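Local coordinates for GDSL-like protein (Collinsella aerofaciens ATCC 25986, PDB 7BXD) that probably hydrolyses ester bonds as a GDSL-like acyl-hydrolase of the SGNH hydrolase clan, at residues A[181-184]-A[185-189]; A[131-134]-A[135-138]. One frame throughout, in Å; residues are numbered along the deposited sequence.

Contact 1: A[181-184]-A[185-189]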
ATOM      1  N   ARG A 181     -11.350  -6.577  -1.486  1.00 13.23           N
ATOM      2  CA  ARG A 181     -11.828  -7.914  -1.127  1.00 13.72           C
ATOM      3  C   ARG A 181     -10.875  -8.964  -1.639  1.00 13.33           C
ATOM      4  O   ARG A 181     -10.589  -9.949  -0.944  1.00 14.07           O
ATOM      5  CB  ARG A 181     -13.228  -8.119  -1.708  1.00 16.55           C
ATOM      6  CG  ARG A 181     -14.330  -7.505  -0.878  1.00 22.89           C
ATOM      7  CD  ARG A 181     -15.726  -8.063  -1.270  1.00 28.51           C
ATOM      8  NE  ARG A 181     -15.995  -7.989  -2.710  1.00 32.40           N
ATOM      9  CZ  ARG A 181     -16.482  -6.928  -3.347  1.00 34.88           C
ATOM     10  NH1 ARG A 181     -16.789  -5.825  -2.679  1.00 35.72           N
ATOM     11  NH2 ARG A 181     -16.665  -6.980  -4.662  1.00 35.97           N
ATOM     12  N   ALA A 182     -10.391  -8.801  -2.872  1.00 13.00           N
ATOM     13  CA  ALA A 182      -9.451  -9.791  -3.422  1.00 13.59           C
ATOM     14  C   ALA A 182      -8.198  -9.872  -2.543  1.00 13.06           C
ATOM     15  O   ALA A 182      -7.702 -10.966  -2.227  1.00 13.91           O
ATOM     16  CB  ALA A 182      -9.081  -9.406  -4.849  1.00 14.88           C
ATOM     17  N   MET A 183      -7.648  -8.714  -2.158  1.00 13.01           N
ATOM     18  CA  MET A 183      -6.473  -8.697  -1.292  1.00 12.91           C
ATOM     19  C   MET A 183      -6.757  -9.419   0.009  1.00 12.85           C
ATOM     20  O   MET A 183      -5.943 -10.229   0.468  1.00 13.59           O
ATOM     21  CB  MET A 183      -6.071  -7.249  -1.009  1.00 13.50           C
ATOM     22  CG  MET A 183      -4.862  -7.139  -0.066  1.00 13.69           C
ATOM     23  SD  MET A 183      -4.323  -5.436   0.205  1.00 14.12           S
ATOM     24  CE  MET A 183      -3.559  -5.080  -1.353  1.00 16.12           C
ATOM     25  N   LEU A 184      -7.910  -9.132   0.624  1.00 13.23           N
ATOM     26  CA  LEU A 184      -8.245  -9.793   1.884  1.00 12.95           C
ATOM     27  C   LEU A 184      -8.363 -11.307   1.718  1.00 12.77           C
ATOM     28  O   LEU A 184      -7.977 -12.075   2.620  1.00 13.30           O
ATOM     29  CB  LEU A 184      -9.537  -9.213   2.478  1.00 13.94           C
ATOM     30  CG  LEU A 184      -9.427  -7.743   2.901  1.00 15.87           C
ATOM     31  CD1 LEU A 184     -10.765  -7.223   3.355  1.00 17.34           C
ATOM     32  CD2 LEU A 184      -8.409  -7.536   3.983  1.00 17.95           C
ATOM     33  N   GLU A 185      -8.927 -11.771   0.599  1.00 12.86           N
ATOM     34  CA  GLU A 185      -9.090 -13.214   0.395  1.00 13.03           C
ATOM     35  C   GLU A 185      -7.738 -13.904   0.211  1.00 12.69           C
ATOM     36  O   GLU A 185      -7.532 -15.013   0.730  1.00 13.35           O
ATOM     37  CB  GLU A 185     -10.001 -13.463  -0.794  1.00 14.16           C
ATOM     38  CG  GLU A 185     -11.454 -13.085  -0.486  1.00 15.94           C
ATOM     39  CD  GLU A 185     -12.362 -13.186  -1.684  1.00 19.86           C
ATOM     40  OE1 GLU A 185     -11.908 -13.590  -2.774  1.00 20.44           O
ATOM     41  OE2 GLU A 185     -13.567 -12.871  -1.535  1.00 23.55           O
ATOM     42  N   VAL A 186      -6.804 -13.286  -0.539  1.00 12.58           N
ATOM     43  CA  VAL A 186      -5.499 -13.919  -0.702  1.00 12.67           C
ATOM     44  C   VAL A 186      -4.751 -13.881   0.626  1.00 12.52           C
ATOM     45  O   VAL A 186      -4.076 -14.852   1.019  1.00 13.08           O
ATOM     46  CB  VAL A 186      -4.689 -13.277  -1.843  1.00 13.50           C
ATOM     47  CG1 VAL A 186      -3.360 -14.013  -2.016  1.00 14.06           C
ATOM     48  CG2 VAL A 186      -5.477 -13.305  -3.129  1.00 14.25           C
ATOM     49  N   CYS A 187      -4.811 -12.745   1.335  1.00 12.95           N
ATOM     50  CA  CYS A 187      -4.187 -12.698   2.648  1.00 13.00           C
ATOM     51  C   CYS A 187      -4.744 -13.789   3.560  1.00 12.68           C
ATOM     52  O   CYS A 187      -3.988 -14.451   4.293  1.00 13.05           O
ATOM     53  CB  CYS A 187      -4.364 -11.301   3.262  1.00 13.59           C
ATOM     54  SG  CYS A 187      -3.236 -10.077   2.525  1.00 13.84           S
ATOM     55  N   ASP A 188      -6.064 -13.990   3.541  1.00 12.90           N
ATOM     56  CA  ASP A 188      -6.646 -15.054   4.358  1.00 13.11           C
ATOM     57  C   ASP A 188      -6.054 -16.419   4.004  1.00 13.26           C
ATOM     58  O   ASP A 188      -5.733 -17.211   4.899  1.00 13.35           O
ATOM     59  CB  ASP A 188      -8.167 -15.093   4.205  1.00 14.11           C
ATOM     60  CG  ASP A 188      -8.730 -16.369   4.838  1.00 15.16           C
ATOM     61  OD1 ASP A 188      -8.844 -16.447   6.069  1.00 16.05           O
ATOM     62  OD2 ASP A 188      -8.971 -17.350   4.080  1.00 16.79           O
ATOM     63  N   ARG A 189      -5.905 -16.710   2.712  1.00 13.63           N
ATOM     64  CA  ARG A 189      -5.346 -17.998   2.303  1.00 14.39           C
ATOM     65  C   ARG A 189      -4.053 -18.275   3.035  1.00 13.50           C
ATOM     66  O   ARG A 189      -3.809 -19.419   3.457  1.00 14.40           O
ATOM     67  CB  ARG A 189      -5.135 -18.023   0.790  1.00 16.57           C
ATOM     68  CG  ARG A 189      -4.208 -19.107   0.284  1.00 20.15           C
ATOM     69  CD  ARG A 189      -4.749 -20.455   0.316  1.00 24.44           C
ATOM     70  NE  ARG A 189      -3.843 -21.343  -0.430  1.00 26.74           N
ATOM     71  CZ  ARG A 189      -4.111 -22.618  -0.588  1.00 27.02           C
ATOM     72  NH1 ARG A 189      -5.222 -23.065  -0.031  1.00 27.83           N
ATOM     73  NH2 ARG A 189      -3.280 -23.441  -1.259  1.00 28.11           N
TER
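The last turns of helix 176-189, which packs beside the parallel sheet of this SGNH-hydrolase fold, are an example of an amphipathic helix, its i to i+4 ladder meeting the core along one flank. Met183 and Cys187, one turn apart, stand on that flank: CG of Met183 lies 4.2 Å from SG of Cys187, and both side chains also rest on Phe149 of strand 146-150. Between them runs the bond from Cys187 N to Met183 O, 2.9 Å long and nearly straight at 169°. Cys187 SG comes within 3.4 Å of Met183 O, its first torsion (-76°) setting the sulfur beside the backbone N. The preceding rung, Val186 N to Ala182 O, is 3.0 Å long, and Val186 and Ala182 both reach across to Tyr128 on helix 127-141. On the outer flank the extended side chain of Glu185 leaves beside its own backbone N (chi1 -71°), which puts CG 3.3 Å from Arg181 O, the atom that also accepts from Glu185 N. Its carboxylate does not pair with Arg181: OE1 is hydrogen-bonded to the hydroxyl of Tyr128, while OE2 remains 5.6 Å from Arg181 NE.

Contact 2: A[131-134]-A[135-138]; sequences VDYL and IRTI
Thr137 sits over the ring of Tyr133, one turn earlier, and binds the same residue's carbonyl. Its OG1 lies 3.2 Å above the ring plane, over the centre, while CB makes a CH-pi contact 4.2 Å from the centroid. That hydroxyl donates to Tyr133 O over 2.8 Å, and the amide N of Thr137 donates to it as well, the two donors coming from opposite faces of the carbonyl plane. Tyr133 can lie beneath the threonine because its CG is anti to the backbone N (chi1 180°), which carries the ring toward the next turn. An alanine at Tyr133 would keep the carbonyl and its two donors but is likely to leave one side of Thr137 OG1 and CB without its aromatic cover. Beside this pair, Asp132 and Arg136 form an i to i+4 salt bridge, a familiar pairing on the outer side of a helix such as 127-141, here flanking the parallel sheet of an SGNH hydrolase. Arg136 NE donates to Asp132 OD2 at 2.7 Å, nearly in the guanidinium plane but from above the carboxylate plane; the bond from NH2 to the same oxygen is weak. A water bridges the pair, donating to Asp132 OD2; its contact with Arg136 NH2 is very short and doubtful in detail. The bend of the arginine at chi3 (-72°) brings the guanidinium back over Tyr133 CA, its plane almost perpendicular to the phenol ring. In the second shell, Tyr190 hydroxyl is hydrogen-bonded to Asp132 OD1, so the two carboxylate oxygens have different partners. On the inward side Val131 and Ile135 run side by side, CG1 to CD1 4.0 Å, both against Phe149, while Ile138 CG1 lies 3.2 Å from Leu134 O.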
ATOM      1  N   VAL A 131      -1.113 -10.562  -5.991  1.00 13.13           N
ATOM      2  CA  VAL A 131      -1.042 -10.597  -4.534  1.00 13.06           C
ATOM      3  C   VAL A 131      -0.512 -11.955  -4.082  1.00 13.08           C
ATOM      4  O   VAL A 131       0.329 -12.056  -3.179  1.00 13.56           O
ATOM      5  CB  VAL A 131      -2.392 -10.242  -3.883  1.00 13.68           C
ATOM      6  CG1 VAL A 131      -2.306 -10.355  -2.342  1.00 14.42           C
ATOM      7  CG2 VAL A 131      -2.824  -8.823  -4.269  1.00 14.48           C
ATOM      8  N   ASP A 132      -1.006 -13.035  -4.707  1.00 13.27           N
ATOM      9  CA  ASP A 132      -0.525 -14.379  -4.403  1.00 13.80           C
ATOM     10  C   ASP A 132       0.982 -14.479  -4.631  1.00 13.53           C
ATOM     11  O   ASP A 132       1.718 -15.014  -3.790  1.00 14.23           O
ATOM     12  CB  ASP A 132      -1.326 -15.366  -5.261  1.00 14.24           C
ATOM     13  CG  ASP A 132      -0.985 -16.810  -4.980  1.00 15.42           C
ATOM     14  OD1 ASP A 132      -1.582 -17.367  -4.034  1.00 16.59           O
ATOM     15  OD2 ASP A 132      -0.134 -17.368  -5.706  1.00 17.20           O
ATOM     16  N   TYR A 133       1.454 -13.980  -5.775  1.00 14.22           N
ATOM     17  CA  TYR A 133       2.898 -13.988  -6.046  1.00 14.66           C
ATOM     18  C   TYR A 133       3.672 -13.266  -4.958  1.00 13.75           C
ATOM     19  O   TYR A 133       4.725 -13.744  -4.516  1.00 14.24           O
ATOM     20  CB  TYR A 133       3.190 -13.347  -7.409  1.00 15.75           C
ATOM     21  CG  TYR A 133       4.657 -13.328  -7.732  1.00 16.29           C
ATOM     22  CD1 TYR A 133       5.461 -12.243  -7.344  1.00 16.47           C
ATOM     23  CD2 TYR A 133       5.244 -14.391  -8.446  1.00 18.57           C
ATOM     24  CE1 TYR A 133       6.802 -12.227  -7.627  1.00 17.96           C
ATOM     25  CE2 TYR A 133       6.592 -14.381  -8.739  1.00 19.73           C
ATOM     26  CZ  TYR A 133       7.366 -13.300  -8.321  1.00 19.49           C
ATOM     27  OH  TYR A 133       8.732 -13.298  -8.614  1.00 21.35           O
ATOM     28  N   LEU A 134       3.220 -12.069  -4.567  1.00 13.96           N
ATOM     29  CA  LEU A 134       3.977 -11.318  -3.566  1.00 14.07           C
ATOM     30  C   LEU A 134       4.093 -12.094  -2.271  1.00 13.58           C
ATOM     31  O   LEU A 134       5.166 -12.140  -1.661  1.00 14.38           O
ATOM     32  CB  LEU A 134       3.341  -9.959  -3.284  1.00 14.34           C
ATOM     33  CG  LEU A 134       3.402  -8.885  -4.385  1.00 14.95           C
ATOM     34  CD1 LEU A 134       2.817  -7.595  -3.801  1.00 16.12           C
ATOM     35  CD2 LEU A 134       4.822  -8.657  -4.867  1.00 14.97           C
ATOM     36  N   ILE A 135       2.997 -12.705  -1.798  1.00 13.19           N
ATOM     37  CA  ILE A 135       3.076 -13.384  -0.513  1.00 13.35           C
ATOM     38  C   ILE A 135       4.001 -14.588  -0.604  1.00 13.71           C
ATOM     39  O   ILE A 135       4.861 -14.796   0.271  1.00 14.70           O
ATOM     40  CB  ILE A 135       1.676 -13.774  -0.001  1.00 13.42           C
ATOM     41  CG1 ILE A 135       0.881 -12.487   0.314  1.00 13.67           C
ATOM     42  CG2 ILE A 135       1.796 -14.700   1.225  1.00 14.10           C
ATOM     43  CD1 ILE A 135      -0.604 -12.692   0.487  1.00 14.82           C
ATOM     44  N   ARG A 136       3.861 -15.381  -1.674  1.00 14.23           N
ATOM     45  CA  ARG A 136       4.735 -16.552  -1.827  1.00 15.20           C
ATOM     46  C   ARG A 136       6.193 -16.127  -1.921  1.00 14.12           C
ATOM     47  O   ARG A 136       7.093 -16.789  -1.371  1.00 15.08           O
ATOM     48  CB  ARG A 136       4.337 -17.358  -3.070  1.00 16.52           C
ATOM     49  CG  ARG A 136       3.016 -18.121  -2.918  1.00 18.35           C
ATOM     50  CD  ARG A 136       2.765 -19.012  -4.167  1.00 21.27           C
ATOM     51  NE  ARG A 136       2.413 -18.244  -5.367  1.00 24.43           N
ATOM     52  CZ  ARG A 136       3.183 -18.069  -6.448  1.00 27.54           C
ATOM     53  NH1 ARG A 136       4.400 -18.593  -6.514  1.00 29.52           N
ATOM     54  NH2 ARG A 136       2.724 -17.350  -7.477  1.00 29.19           N
ATOM     55  N   THR A 137       6.454 -15.052  -2.669  1.00 14.21           N
ATOM     56  CA  THR A 137       7.838 -14.744  -3.029  1.00 14.74           C
ATOM     57  C   THR A 137       8.539 -13.981  -1.902  1.00 14.61           C
ATOM     58  O   THR A 137       9.736 -14.190  -1.641  1.00 15.62           O
ATOM     59  CB  THR A 137       7.869 -14.003  -4.372  1.00 15.65           C
ATOM     60  OG1 THR A 137       7.175 -14.804  -5.335  1.00 16.17           O
ATOM     61  CG2 THR A 137       9.307 -13.783  -4.852  1.00 17.34           C
ATOM     62  N   ILE A 138       7.816 -13.092  -1.205  1.00 13.97           N
ATOM     63  CA  ILE A 138       8.380 -12.487  -0.000  1.00 14.06           C
ATOM     64  C   ILE A 138       8.758 -13.586   0.982  1.00 14.73           C
ATOM     65  O   ILE A 138       9.836 -13.550   1.596  1.00 15.55           O
ATOM     66  CB  ILE A 138       7.396 -11.477   0.625  1.00 14.30           C
ATOM     67  CG1 ILE A 138       7.281 -10.219  -0.253  1.00 14.26           C
ATOM     68  CG2 ILE A 138       7.806 -11.129   2.070  1.00 15.21           C
ATOM     69  CD1 ILE A 138       6.116  -9.287   0.104  1.00 15.03           C
TER
HETATM   70  O   HOH W   1       0.607 -16.150  -8.154  1.00 22.02           O

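How the contacts relate
Contacts 1 and 2 illustrate how two neighbouring helices on one side of a parallel sheet can share a core. Helix 127-141 precedes strand 146-150 and helix 176-189 follows it, and the two contact centres are about 12 Å apart. Val186 joins them: its CB lies 3.8 Å from Val131 CG1, its CG1 is 3.7 Å from Asp132 N, and the same CG1 is 4.0 Å from Ile135 CD1. Ile135 CD1 also approaches the backbone of contact 1, at 4.2 Å from Cys187 CA. Phe149 continues this apolar layer, touching Met183 and Cys187 from contact 1 and Val131 and Ile135 from contact 2.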